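PDB 3M2P: UDP-N-acetylglucosamine 4-epimerase from Bacillus cereus, which probably interconverts UDP-N-acetylglucosamine and its C4 epimer, using the nucleotide-binding Rossmann fold of the NAD(P)-dependent epimerase/dehydratase family. Local coordinates for residues A[9-14]-A[31-36]; A[101-106]-A[211-216]; A[155-160]-A[219-224]; A[186-191]-A[248-253]; A[190-195]-A[231-236]. All blocks are in the same frame, centred on the assembly; numbering follows the deposited sequence.

Interaction 1: residues A[9-14]-A[31-36]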
# COMPACT_ATOMS: atom_id res chain seq x y z
N GLY A 9 -8.07 -18.87 -4.64
CA GLY A 9 -7.00 -19.56 -3.94
C GLY A 9 -7.58 -20.60 -3.00
O GLY A 9 -7.04 -20.85 -1.92
N GLY A 10 -8.68 -21.21 -3.43
CA GLY A 10 -9.44 -22.12 -2.59
C GLY A 10 -8.64 -23.33 -2.17
O GLY A 10 -8.88 -23.93 -1.13
N THR A 11 -7.67 -23.71 -3.00
CA THR A 11 -6.88 -24.90 -2.75
C THR A 11 -5.68 -24.62 -1.84
O THR A 11 -5.02 -25.55 -1.37
CB THR A 11 -6.41 -25.54 -4.06
OG1 THR A 11 -5.91 -24.52 -4.94
CG2 THR A 11 -7.58 -26.23 -4.74
N GLY A 12 -5.41 -23.34 -1.58
CA GLY A 12 -4.34 -22.94 -0.70
C GLY A 12 -4.46 -23.43 0.73
O GLY A 12 -5.38 -24.17 1.07
N PHE A 13 -3.52 -23.01 1.57
CA PHE A 13 -3.44 -23.44 2.96
C PHE A 13 -4.60 -22.86 3.77
O PHE A 13 -5.38 -23.61 4.38
CB PHE A 13 -2.10 -23.03 3.57
CG PHE A 13 -1.98 -23.29 5.04
CD1 PHE A 13 -1.93 -24.59 5.53
CD2 PHE A 13 -1.90 -22.24 5.94
CE1 PHE A 13 -1.82 -24.83 6.89
CE2 PHE A 13 -1.79 -22.47 7.31
CZ PHE A 13 -1.76 -23.77 7.78
N LEU A 14 -4.72 -21.53 3.77
CA LEU A 14 -5.88 -20.86 4.36
C LEU A 14 -7.13 -21.37 3.67
O LEU A 14 -8.07 -21.82 4.32
CB LEU A 14 -5.79 -19.34 4.18
CG LEU A 14 -6.38 -18.45 5.28
CD1 LEU A 14 -6.87 -17.12 4.72
CD2 LEU A 14 -7.50 -19.16 6.03
N ILE A 31 -14.60 -23.73 -5.11
CA ILE A 31 -13.17 -23.45 -5.19
C ILE A 31 -12.78 -22.93 -6.56
O ILE A 31 -12.96 -23.62 -7.55
CB ILE A 31 -12.31 -24.72 -4.92
CG1 ILE A 31 -12.30 -25.08 -3.43
CG2 ILE A 31 -10.89 -24.51 -5.39
CD1 ILE A 31 -13.33 -26.13 -3.03
N LEU A 32 -12.25 -21.71 -6.61
CA LEU A 32 -11.63 -21.19 -7.82
C LEU A 32 -10.14 -21.44 -7.81
O LEU A 32 -9.46 -21.18 -6.82
CB LEU A 32 -11.88 -19.68 -7.96
CG LEU A 32 -13.00 -19.30 -8.91
CD1 LEU A 32 -14.22 -20.14 -8.60
CD2 LEU A 32 -13.32 -17.82 -8.80
N THR A 33 -9.63 -21.96 -8.93
CA THR A 33 -8.22 -22.26 -9.06
C THR A 33 -7.80 -22.15 -10.52
O THR A 33 -8.63 -22.28 -11.42
CB THR A 33 -7.91 -23.67 -8.50
OG1 THR A 33 -6.52 -23.98 -8.72
CG2 THR A 33 -8.78 -24.71 -9.18
N ARG A 34 -6.51 -21.92 -10.76
CA ARG A 34 -5.99 -21.82 -12.12
C ARG A 34 -5.84 -23.18 -12.78
O ARG A 34 -5.71 -23.28 -14.01
CB ARG A 34 -4.66 -21.08 -12.15
CG ARG A 34 -4.78 -19.56 -12.14
CD ARG A 34 -3.45 -18.90 -12.47
NE ARG A 34 -3.61 -17.52 -12.91
CZ ARG A 34 -3.31 -16.45 -12.17
NH1 ARG A 34 -2.84 -16.60 -10.93
NH2 ARG A 34 -3.49 -15.22 -12.68
N SER A 35 -5.87 -24.24 -11.97
CA SER A 35 -5.65 -25.58 -12.49
C SER A 35 -5.78 -26.65 -11.42
O SER A 35 -5.53 -26.39 -10.23
CB SER A 35 -4.26 -25.68 -13.12
OG SER A 35 -3.25 -25.68 -12.12
N ILE A 36 -6.13 -27.86 -11.84
CA ILE A 36 -6.08 -29.02 -10.97
C ILE A 36 -5.55 -30.29 -11.66
O ILE A 36 -5.74 -30.49 -12.87
CB ILE A 36 -7.46 -29.33 -10.37
CG1 ILE A 36 -8.54 -28.54 -11.13
CG2 ILE A 36 -7.45 -29.00 -8.86
CD1 ILE A 36 -9.87 -29.26 -11.25

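Interaction 2: residues A[101-106]-A[211-216]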
# COMPACT_ATOMS: atom_id res chain seq x y z
N ILE A 101 -22.66 -9.24 -7.24
CA ILE A 101 -22.19 -9.71 -5.94
C ILE A 101 -21.61 -8.55 -5.15
O ILE A 101 -20.87 -7.74 -5.68
CB ILE A 101 -21.08 -10.77 -6.05
CG1 ILE A 101 -21.60 -12.11 -6.56
CG2 ILE A 101 -20.44 -10.97 -4.71
CD1 ILE A 101 -21.22 -12.39 -7.98
N SER A 102 -21.93 -8.47 -3.87
CA SER A 102 -21.33 -7.41 -3.08
C SER A 102 -20.76 -7.92 -1.76
O SER A 102 -19.84 -7.31 -1.23
CB SER A 102 -22.30 -6.24 -2.89
OG SER A 102 -23.64 -6.68 -3.00
N ASN A 103 -21.28 -9.04 -1.27
CA ASN A 103 -20.75 -9.66 -0.05
C ASN A 103 -19.41 -10.37 -0.28
O ASN A 103 -19.37 -11.57 -0.58
CB ASN A 103 -21.75 -10.64 0.55
CG ASN A 103 -21.44 -10.96 2.00
OD1 ASN A 103 -22.00 -11.89 2.60
ND2 ASN A 103 -20.53 -10.19 2.57
N ILE A 104 -18.32 -9.62 -0.13
CA ILE A 104 -16.99 -10.10 -0.45
C ILE A 104 -16.06 -9.98 0.76
O ILE A 104 -16.14 -9.01 1.50
CB ILE A 104 -16.40 -9.26 -1.59
CG1 ILE A 104 -17.26 -9.39 -2.84
CG2 ILE A 104 -14.97 -9.66 -1.88
CD1 ILE A 104 -17.14 -8.20 -3.74
N VAL A 105 -15.19 -10.96 0.95
CA VAL A 105 -14.16 -10.90 1.98
C VAL A 105 -12.76 -10.92 1.35
O VAL A 105 -12.46 -11.78 0.54
CB VAL A 105 -14.23 -12.11 2.91
CG1 VAL A 105 -12.96 -12.20 3.73
CG2 VAL A 105 -15.47 -12.04 3.78
N TYR A 106 -11.91 -9.97 1.73
CA TYR A 106 -10.54 -9.96 1.22
C TYR A 106 -9.57 -10.33 2.31
O TYR A 106 -9.72 -9.87 3.44
CB TYR A 106 -10.15 -8.59 0.67
CG TYR A 106 -8.72 -8.53 0.21
CD1 TYR A 106 -8.30 -9.27 -0.90
CD2 TYR A 106 -7.78 -7.76 0.87
CE1 TYR A 106 -7.00 -9.24 -1.33
CE2 TYR A 106 -6.47 -7.72 0.44
CZ TYR A 106 -6.08 -8.46 -0.67
OH TYR A 106 -4.78 -8.44 -1.11
N TYR A 211 -17.91 -15.19 9.94
CA TYR A 211 -18.64 -14.15 10.67
C TYR A 211 -18.71 -12.83 9.93
O TYR A 211 -19.65 -12.06 10.12
CB TYR A 211 -18.02 -13.92 12.05
CG TYR A 211 -18.45 -14.93 13.05
CD1 TYR A 211 -18.31 -16.29 12.79
CD2 TYR A 211 -19.02 -14.55 14.26
CE1 TYR A 211 -18.70 -17.25 13.71
CE2 TYR A 211 -19.42 -15.51 15.20
CZ TYR A 211 -19.26 -16.86 14.91
OH TYR A 211 -19.64 -17.82 15.80
N ALA A 212 -17.70 -12.56 9.11
CA ALA A 212 -17.67 -11.35 8.30
C ALA A 212 -18.61 -11.53 7.13
O ALA A 212 -19.19 -10.57 6.63
CB ALA A 212 -16.24 -11.06 7.82
N LEU A 213 -18.75 -12.77 6.68
CA LEU A 213 -19.66 -13.08 5.60
C LEU A 213 -21.11 -12.94 6.08
O LEU A 213 -22.05 -12.97 5.27
CB LEU A 213 -19.39 -14.48 5.06
CG LEU A 213 -18.31 -14.60 3.99
CD1 LEU A 213 -17.96 -16.06 3.75
CD2 LEU A 213 -18.74 -13.93 2.71
N LYS A 214 -21.28 -12.80 7.39
CA LYS A 214 -22.59 -12.64 8.00
C LYS A 214 -23.07 -11.20 7.86
O LYS A 214 -24.27 -10.95 7.75
CB LYS A 214 -22.55 -13.03 9.48
CG LYS A 214 -22.56 -14.53 9.70
CD LYS A 214 -22.35 -14.93 11.15
CE LYS A 214 -22.58 -16.44 11.28
NZ LYS A 214 -21.90 -17.09 12.44
N GLN A 215 -22.13 -10.26 7.88
CA GLN A 215 -22.46 -8.85 7.70
C GLN A 215 -22.41 -8.49 6.22
O GLN A 215 -21.57 -7.71 5.79
CB GLN A 215 -21.52 -7.95 8.50
CG GLN A 215 -21.31 -8.38 9.94
CD GLN A 215 -22.59 -8.45 10.74
OE1 GLN A 215 -23.50 -7.65 10.55
NE2 GLN A 215 -22.66 -9.40 11.65
N GLU A 216 -23.35 -9.04 5.46
CA GLU A 216 -23.30 -8.97 4.02
C GLU A 216 -23.32 -7.56 3.43
O GLU A 216 -22.91 -7.35 2.29
CB GLU A 216 -24.39 -9.84 3.41
CG GLU A 216 -25.78 -9.40 3.70
CD GLU A 216 -26.79 -10.44 3.23
OE1 GLU A 216 -26.37 -11.61 3.02
OE2 GLU A 216 -27.98 -10.11 3.08
O HOH W 1 -24.41 -6.99 0.04

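Interaction 3: residues A[155-160]-A[219-224]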
# COMPACT_ATOMS: atom_id res chain seq x y z
N ILE A 155 -17.12 -4.85 0.38
CA ILE A 155 -15.87 -5.53 0.65
C ILE A 155 -15.34 -5.32 2.07
O ILE A 155 -15.08 -4.20 2.50
CB ILE A 155 -14.78 -5.14 -0.39
CG1 ILE A 155 -15.16 -5.65 -1.79
CG2 ILE A 155 -13.44 -5.69 0.02
CD1 ILE A 155 -14.42 -4.94 -2.90
N LYS A 156 -15.17 -6.43 2.79
CA LYS A 156 -14.60 -6.43 4.13
C LYS A 156 -13.15 -6.94 4.10
O LYS A 156 -12.92 -8.14 3.94
CB LYS A 156 -15.44 -7.31 5.05
CG LYS A 156 -16.71 -6.63 5.54
CD LYS A 156 -17.82 -7.64 5.78
CE LYS A 156 -17.86 -8.64 4.64
NZ LYS A 156 -19.23 -8.73 4.08
N ASN A 157 -12.20 -6.03 4.26
CA ASN A 157 -10.78 -6.36 4.34
C ASN A 157 -10.39 -6.88 5.72
O ASN A 157 -10.58 -6.20 6.73
CB ASN A 157 -9.94 -5.13 4.03
CG ASN A 157 -10.14 -4.63 2.62
OD1 ASN A 157 -10.23 -3.43 2.38
ND2 ASN A 157 -10.22 -5.56 1.68
N LEU A 158 -9.82 -8.08 5.77
CA LEU A 158 -9.43 -8.71 7.02
C LEU A 158 -7.91 -8.74 7.17
O LEU A 158 -7.24 -9.55 6.54
CB LEU A 158 -9.95 -10.15 7.07
CG LEU A 158 -11.45 -10.36 6.94
CD1 LEU A 158 -11.79 -11.84 7.07
CD2 LEU A 158 -12.16 -9.55 7.99
N ARG A 159 -7.36 -7.88 8.01
CA ARG A 159 -5.92 -7.93 8.28
C ARG A 159 -5.55 -9.05 9.26
O ARG A 159 -5.44 -8.82 10.47
CB ARG A 159 -5.42 -6.57 8.78
CG ARG A 159 -5.54 -5.50 7.74
CD ARG A 159 -5.17 -4.14 8.27
NE ARG A 159 -5.11 -3.16 7.20
CZ ARG A 159 -5.20 -1.84 7.38
NH1 ARG A 159 -5.37 -1.34 8.60
NH2 ARG A 159 -5.12 -1.02 6.34
N PHE A 160 -5.35 -10.26 8.73
CA PHE A 160 -4.96 -11.43 9.53
C PHE A 160 -3.63 -11.27 10.23
O PHE A 160 -2.68 -10.72 9.67
CB PHE A 160 -4.89 -12.69 8.66
CG PHE A 160 -6.21 -13.11 8.10
CD1 PHE A 160 -7.25 -13.47 8.95
CD2 PHE A 160 -6.42 -13.15 6.74
CE1 PHE A 160 -8.45 -13.85 8.45
CE2 PHE A 160 -7.63 -13.53 6.23
CZ PHE A 160 -8.65 -13.87 7.09
N SER A 219 -19.04 -2.96 4.97
CA SER A 219 -17.83 -2.79 4.21
C SER A 219 -16.87 -1.97 5.04
O SER A 219 -17.25 -0.91 5.55
CB SER A 219 -18.10 -2.13 2.85
OG SER A 219 -18.32 -0.73 2.95
N GLY A 220 -15.65 -2.48 5.19
CA GLY A 220 -14.60 -1.82 5.95
C GLY A 220 -13.31 -2.63 6.14
O GLY A 220 -13.01 -3.56 5.39
N THR A 221 -12.55 -2.27 7.16
CA THR A 221 -11.30 -2.97 7.44
C THR A 221 -11.11 -3.39 8.91
O THR A 221 -11.21 -2.58 9.83
CB THR A 221 -10.13 -2.16 6.90
OG1 THR A 221 -10.31 -2.02 5.49
CG2 THR A 221 -8.81 -2.87 7.16
N PHE A 222 -10.85 -4.68 9.11
CA PHE A 222 -10.77 -5.23 10.45
C PHE A 222 -9.48 -6.01 10.73
O PHE A 222 -9.03 -6.79 9.90
CB PHE A 222 -11.97 -6.13 10.70
CG PHE A 222 -13.28 -5.55 10.25
CD1 PHE A 222 -13.74 -5.75 8.96
CD2 PHE A 222 -14.07 -4.83 11.12
CE1 PHE A 222 -14.93 -5.23 8.56
CE2 PHE A 222 -15.27 -4.30 10.72
CZ PHE A 222 -15.71 -4.50 9.44
N ASN A 223 -8.88 -5.80 11.91
CA ASN A 223 -7.78 -6.65 12.37
C ASN A 223 -8.38 -7.96 12.84
O ASN A 223 -9.31 -7.96 13.65
CB ASN A 223 -7.04 -6.02 13.55
CG ASN A 223 -6.33 -4.74 13.20
OD1 ASN A 223 -5.97 -3.96 14.08
ND2 ASN A 223 -6.12 -4.52 11.92
N ILE A 224 -7.88 -9.08 12.34
CA ILE A 224 -8.27 -10.36 12.89
C ILE A 224 -7.09 -11.02 13.61
O ILE A 224 -6.39 -11.86 13.04
CB ILE A 224 -8.85 -11.34 11.83
CG1 ILE A 224 -9.94 -10.67 10.99
CG2 ILE A 224 -9.38 -12.58 12.52
CD1 ILE A 224 -11.23 -10.37 11.73

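Interaction 4: residues A[186-191]-A[248-253]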
# COMPACT_ATOMS: atom_id res chain seq x y z
N GLN A 186 15.80 -31.44 19.16
CA GLN A 186 16.06 -30.16 19.79
C GLN A 186 15.65 -28.98 18.91
O GLN A 186 16.16 -28.81 17.81
CB GLN A 186 17.53 -30.04 20.19
CG GLN A 186 17.78 -28.93 21.19
CD GLN A 186 19.21 -28.89 21.69
OE1 GLN A 186 20.15 -29.14 20.93
NE2 GLN A 186 19.38 -28.57 22.98
N LEU A 187 14.72 -28.18 19.42
CA LEU A 187 14.42 -26.86 18.85
C LEU A 187 15.52 -25.86 19.23
O LEU A 187 16.01 -25.87 20.37
CB LEU A 187 13.07 -26.36 19.35
CG LEU A 187 11.80 -26.84 18.66
CD1 LEU A 187 11.90 -28.30 18.24
CD2 LEU A 187 10.60 -26.62 19.57
N THR A 188 15.90 -25.00 18.29
CA THR A 188 16.91 -23.98 18.55
C THR A 188 16.36 -22.60 18.23
O THR A 188 15.41 -22.46 17.47
CB THR A 188 18.20 -24.21 17.74
OG1 THR A 188 17.89 -24.18 16.34
CG2 THR A 188 18.81 -25.55 18.08
N LEU A 189 16.97 -21.57 18.83
CA LEU A 189 16.62 -20.20 18.53
C LEU A 189 17.93 -19.48 18.32
O LEU A 189 18.78 -19.53 19.19
CB LEU A 189 15.90 -19.57 19.72
CG LEU A 189 14.47 -20.03 20.07
CD1 LEU A 189 14.11 -19.57 21.45
CD2 LEU A 189 13.45 -19.53 19.07
N HIS A 190 18.11 -18.82 17.18
CA HIS A 190 19.38 -18.15 16.90
C HIS A 190 19.90 -17.39 18.11
O HIS A 190 21.05 -17.55 18.51
CB HIS A 190 19.28 -17.19 15.71
CG HIS A 190 20.60 -16.56 15.35
ND1 HIS A 190 20.94 -15.28 15.71
CD2 HIS A 190 21.67 -17.07 14.69
CE1 HIS A 190 22.16 -15.01 15.28
NE2 HIS A 190 22.62 -16.08 14.66
N ALA A 191 19.06 -16.53 18.67
CA ALA A 191 19.35 -15.87 19.93
C ALA A 191 18.04 -15.68 20.69
O ALA A 191 16.98 -16.06 20.21
CB ALA A 191 20.05 -14.54 19.70
N ASN A 248 13.44 -29.59 25.47
CA ASN A 248 14.34 -29.77 24.35
C ASN A 248 14.47 -28.47 23.54
O ASN A 248 14.06 -28.41 22.38
CB ASN A 248 13.86 -30.93 23.48
CG ASN A 248 15.01 -31.63 22.76
OD1 ASN A 248 16.18 -31.29 22.95
ND2 ASN A 248 14.68 -32.62 21.93
N LEU A 249 15.04 -27.44 24.16
CA LEU A 249 15.26 -26.15 23.48
C LEU A 249 16.71 -25.65 23.64
O LEU A 249 17.26 -25.65 24.74
CB LEU A 249 14.28 -25.10 24.00
CG LEU A 249 14.42 -23.65 23.52
CD1 LEU A 249 14.27 -23.52 22.00
CD2 LEU A 249 13.41 -22.78 24.23
N LEU A 250 17.30 -25.23 22.53
CA LEU A 250 18.68 -24.75 22.52
C LEU A 250 18.68 -23.31 22.05
O LEU A 250 18.04 -22.97 21.06
CB LEU A 250 19.50 -25.61 21.56
CG LEU A 250 21.04 -25.62 21.49
CD1 LEU A 250 21.65 -24.23 21.51
CD2 LEU A 250 21.62 -26.48 22.60
N VAL A 251 19.40 -22.44 22.76
CA VAL A 251 19.65 -21.11 22.23
C VAL A 251 21.10 -21.03 21.72
O VAL A 251 22.06 -21.07 22.51
CB VAL A 251 19.37 -20.02 23.28
CG1 VAL A 251 19.66 -18.65 22.69
CG2 VAL A 251 17.93 -20.10 23.73
N LYS A 252 21.24 -20.94 20.40
CA LYS A 252 22.54 -21.01 19.73
C LYS A 252 23.56 -19.93 20.14
O LYS A 252 24.74 -20.23 20.29
CB LYS A 252 22.36 -21.01 18.20
CG LYS A 252 21.81 -22.33 17.65
CD LYS A 252 21.03 -22.13 16.36
CE LYS A 252 21.91 -22.16 15.13
NZ LYS A 252 21.18 -21.71 13.90
N ASN A 253 23.10 -18.69 20.31
CA ASN A 253 23.99 -17.56 20.61
C ASN A 253 23.52 -16.72 21.79
O ASN A 253 22.32 -16.64 22.07
CB ASN A 253 24.11 -16.64 19.39
CG ASN A 253 24.87 -17.27 18.25
OD1 ASN A 253 25.95 -17.85 18.44
ND2 ASN A 253 24.33 -17.14 17.05

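Interaction 5: residues A[190-195]-A[231-236]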
# COMPACT_ATOMS: atom_id res chain seq x y z
N HIS A 190 18.11 -18.82 17.18
CA HIS A 190 19.38 -18.15 16.90
C HIS A 190 19.90 -17.39 18.11
O HIS A 190 21.05 -17.55 18.51
CB HIS A 190 19.28 -17.19 15.71
CG HIS A 190 20.60 -16.56 15.35
ND1 HIS A 190 20.94 -15.28 15.71
CD2 HIS A 190 21.67 -17.07 14.69
CE1 HIS A 190 22.16 -15.01 15.28
NE2 HIS A 190 22.62 -16.08 14.66
N ALA A 191 19.06 -16.53 18.67
CA ALA A 191 19.35 -15.87 19.93
C ALA A 191 18.04 -15.68 20.69
O ALA A 191 16.98 -16.06 20.21
CB ALA A 191 20.05 -14.54 19.70
N ASN A 192 18.11 -15.10 21.89
CA ASN A 192 16.90 -14.76 22.62
C ASN A 192 16.32 -13.45 22.13
O ASN A 192 17.05 -12.57 21.70
CB ASN A 192 17.18 -14.66 24.11
CG ASN A 192 16.88 -15.93 24.84
OD1 ASN A 192 15.82 -16.55 24.64
ND2 ASN A 192 17.80 -16.34 25.71
N SER A 193 15.00 -13.33 22.19
CA SER A 193 14.36 -12.11 21.73
C SER A 193 13.24 -11.73 22.66
O SER A 193 12.58 -12.59 23.25
CB SER A 193 13.84 -12.24 20.30
OG SER A 193 13.76 -10.97 19.66
N VAL A 194 13.02 -10.43 22.77
CA VAL A 194 11.95 -9.89 23.58
C VAL A 194 10.74 -9.50 22.71
O VAL A 194 9.67 -9.17 23.22
CB VAL A 194 12.44 -8.70 24.43
CG1 VAL A 194 11.39 -8.30 25.45
CG2 VAL A 194 13.71 -9.09 25.15
N ALA A 195 10.92 -9.57 21.39
CA ALA A 195 9.86 -9.23 20.44
C ALA A 195 8.70 -10.21 20.51
O ALA A 195 8.91 -11.41 20.67
CB ALA A 195 10.42 -9.18 19.04
N THR A 231 6.57 -14.56 22.28
CA THR A 231 7.99 -14.56 21.92
C THR A 231 8.37 -15.93 21.37
O THR A 231 7.69 -16.93 21.64
CB THR A 231 8.90 -14.25 23.12
OG1 THR A 231 8.82 -15.30 24.09
CG2 THR A 231 8.52 -12.93 23.75
N ASN A 232 9.45 -15.97 20.60
CA ASN A 232 9.90 -17.22 20.00
C ASN A 232 10.20 -18.28 21.05
O ASN A 232 9.95 -19.46 20.86
CB ASN A 232 11.10 -17.00 19.08
CG ASN A 232 10.71 -16.32 17.78
OD1 ASN A 232 11.56 -15.93 16.99
ND2 ASN A 232 9.39 -16.17 17.57
N TYR A 233 10.73 -17.82 22.18
CA TYR A 233 10.94 -18.70 23.32
C TYR A 233 9.60 -19.31 23.78
O TYR A 233 9.50 -20.53 23.97
CB TYR A 233 11.67 -17.94 24.45
CG TYR A 233 11.89 -18.73 25.72
CD1 TYR A 233 11.01 -18.62 26.78
CD2 TYR A 233 12.99 -19.56 25.88
CE1 TYR A 233 11.20 -19.32 27.95
CE2 TYR A 233 13.20 -20.26 27.05
CZ TYR A 233 12.29 -20.15 28.09
OH TYR A 233 12.46 -20.85 29.28
N GLU A 234 8.57 -18.48 23.93
CA GLU A 234 7.24 -18.99 24.29
C GLU A 234 6.72 -20.02 23.29
O GLU A 234 6.28 -21.10 23.69
CB GLU A 234 6.23 -17.86 24.38
CG GLU A 234 6.56 -16.77 25.36
CD GLU A 234 5.34 -15.92 25.68
OE1 GLU A 234 5.20 -14.83 25.07
OE2 GLU A 234 4.52 -16.37 26.51
N VAL A 235 6.74 -19.66 22.00
CA VAL A 235 6.29 -20.55 20.93
C VAL A 235 6.94 -21.93 21.05
O VAL A 235 6.26 -22.95 21.13
CB VAL A 235 6.60 -19.95 19.52
CG1 VAL A 235 6.12 -20.87 18.40
CG2 VAL A 235 5.98 -18.58 19.37
N ALA A 236 8.27 -21.96 21.06
CA ALA A 236 9.03 -23.21 21.14
C ALA A 236 8.62 -24.06 22.34
O ALA A 236 8.38 -25.25 22.20
CB ALA A 236 10.51 -22.93 21.18

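Interaction 1: residues A[9-14]-A[31-36]
Gly10 and Thr11, in the glycine-rich turn after strand 4-8, lie against Ile31, Leu32 and Thr33 at the end of strand 28-33, a buried loop-on-strand contact inside the first beta-alpha-beta unit of the Rossmann fold. One weak but fairly straight hydrogen bond crosses it, from Gly10 N to Leu32 O at 3.5 Å. Lacking a side chain, Gly10 brings its CA to 4.0 Å from Ile31 CG2. The same methyl meets Thr11 CG2 at 3.8 Å, the two side chains crossing at about a right angle, and Ile31 CG2 reaches this side because it lies anti to its backbone N. Gly9 to Gly12 form a type I turn, closed by a 3.0 Å bond from Gly12 N to Gly9 O, and Gly12 is the N-cap of helix 13-24. Phe13, Leu14 and Arg34 belong to the UDP site, not occupied in this chain. Tyr46 of strand 45-48 packs on Thr11 and Ile31, Leu32 pairs with Val7 of strand 4-8, and Leu14 reaches Phe160 of strand 154-164.

Interaction 2: residues A[101-106]-A[211-216]
Leu213 leans its branched end on Val105 and Asn103 of strand 103-109. Its CB stays back from Val105, since the CB bond runs across rather than at the strand. CG, beside the backbone N with chi1 at -86°, turns inward and comes to 3.8 Å from Val105 CG2. At the tip, CD2 touches the same methyl at 3.9 Å and borders the amide of Asn103, while the side chain reaches Ala65 and Val67 of strand 65-68. Val105 CG2 also meets Ala212 CB at 4.2 Å, and the Val105 side chain crosses Leu213 at about a right angle. Nearer the start of the strand, the Asn103 side chain lies across Glu216, its CG 3.4 Å from Glu216 CA. A water donates to Glu216 O at 2.7 Å and hydrogen-bonds Ser102 OG at 3.2 Å. Lys156 NZ, on the adjacent strand, hydrogen-bonds Gln215 O. The end of a helix and the turn after it, resting on the parallel strands of the central sheet, fit the layered alpha/beta/alpha build of the Rossmann fold.

Interaction 3: residues A[155-160]-A[219-224]
Thr221 lays its CG2 methyl over the centre of the Arg159 guanidinium, 3.7 Å above the plane. Arg159 runs extended from CG to NE, with chi2 at 174° and chi3 at 172°, and this stands the guanidinium well out from the sheet, beside the Thr221 methyl. Its charge is met elsewhere: NE forms a salt bridge with Glu141, and NH1 bonds to Tyr113 OH. Asn157 and Asn223 lie on this same face of the sheet. Between the two strands run five backbone hydrogen bonds in parallel register, the straightest from Phe222 N to Asn157 O at 2.8 Å and 172°. The pairing adds strand 220-224 to strand 154-164 in the parallel sheet of the Rossmann fold, and strand 154-164 also pairs with strand 103-109. On the other face the apolar groups gather. Lys156 CG comes to the edge of the Phe222 ring, 3.8 Å from CE1. Leu158 CD2 meets Ile224 CG1 at 3.9 Å, the two side chains crossing obliquely, and Leu158 CB lies over one face of the Phe160 ring. Phe160 runs beside Ile224, pointing the same way, with CD1 3.9 Å from Ile224 CB. Helices 202-212 and 268-273 pack on this face.

Interaction 4: residues A[186-191]-A[248-253]
Leu187 and Leu189 pair with Leu249 and Val251 in a two-stranded parallel sheet separate from the Rossmann sheet. Backbone hydrogen bonds alternate across it: Leu187 N takes Asn248 O at 3.0 Å, Leu250 N takes Leu187 O, Leu189 N takes Leu250 O at 2.8 Å, and Lys252 N takes Leu189 O at 3.1 Å. A weak bond from Asn253 N to His190 O follows. CA-H...O contacts run between them. Apolar contacts gather on the face bearing the two leucines of strand 187-189. With CG anti to the backbone N (chi1 175°), Leu249 swings its CD1 toward the partner strand, 4.1 Å from Leu187 CB and 4.0 Å from Leu189 CG. Helices 173-182 and 232-242 pack on this side. The opposite face is mixed. Thr188 and Leu250 lie side by side, Thr188 CG2 being 3.5 Å from Leu250 CB; the extended Gln186 brings its amide alongside Leu250, and the aliphatic part of Lys252 crosses Thr188, its CD 3.8 Å from OG1. Past one strand end the tip of the Asn253 amide points at a face of the His190 ring, toward its rim, the planes 77° apart; at the other, Asn248 ND2 hydrogen-bonds Asn245 OD1. The backbone therefore supplies the directional hold, while Leu187, Leu189 and Leu249 join one face to the helices; the other mixes Leu250 with the polar or long chains of Gln186, Thr188 and Lys252.

Interaction 5: residues A[190-195]-A[231-236]
Thr231, the N-cap of helix 232-242, sets its CA, CB and methyl against the carbonyl oxygens of Ser193, Val194 and Ala195, while it and Glu234 form a capping box. The close part of the contact is all on this one residue. Ala195 O takes most of it: Thr231 CG2 lies 3.5 Å away, and Thr231 CA makes a CA-H...O contact with it, 146° at the hydrogen. The remaining two carbonyls are looser, Val194 O standing 4.0 Å from Thr231 CG2 and Ser193 O the same distance from CB. With chi1 at 66°, OG1 sits between the backbone N and the carbonyl carbon, turned to the helix, and CG2 is left facing the loop. The other end of the contact is looser and more exposed. Asn192 OD1 comes no nearer to the Tyr233 ring than 4.3 Å, at CD2, approaching it obliquely, and Val194 CB points away from the helix segment. No hydrogen bond joins the two segments. The inner side of the helix is held by others: Asn232 rests on Leu189 and accepts from Arg197, and Val235 packs on Met173 and Phe177. Two bonds make the capping box: Glu234 N donates to Thr231 OG1 at 3.2 Å, and Thr231 N reaches Glu234 OE1 at 3.1 Å, on the anti side and 24° out of the carboxylate plane.

How the interactions relate
From the N terminus, interaction 1 closes first, a short loop over helix 13-24. Interaction 2 opens next, and interaction 3 starts inside its long loop and ends beyond it, so the two cross; their strands 103-109 and 154-164 are neighbours in the main sheet, where Tyr106 and Leu158 probably share a backbone hydrogen bond. Interactions 4 and 5 start together, sharing His190 and Ala191, and each crosses interactions 2 and 3. Interaction 5 closes first at helix 232-242 and interaction 4 later at strand 249-251; they touch where Leu189 and Leu249 pack on Asn232 and Tyr233. Interactions 1 to 3 tie the Rossmann part; 4 and 5 form a separate region, the centres of interactions 2 and 4 lying about 43 Å apart.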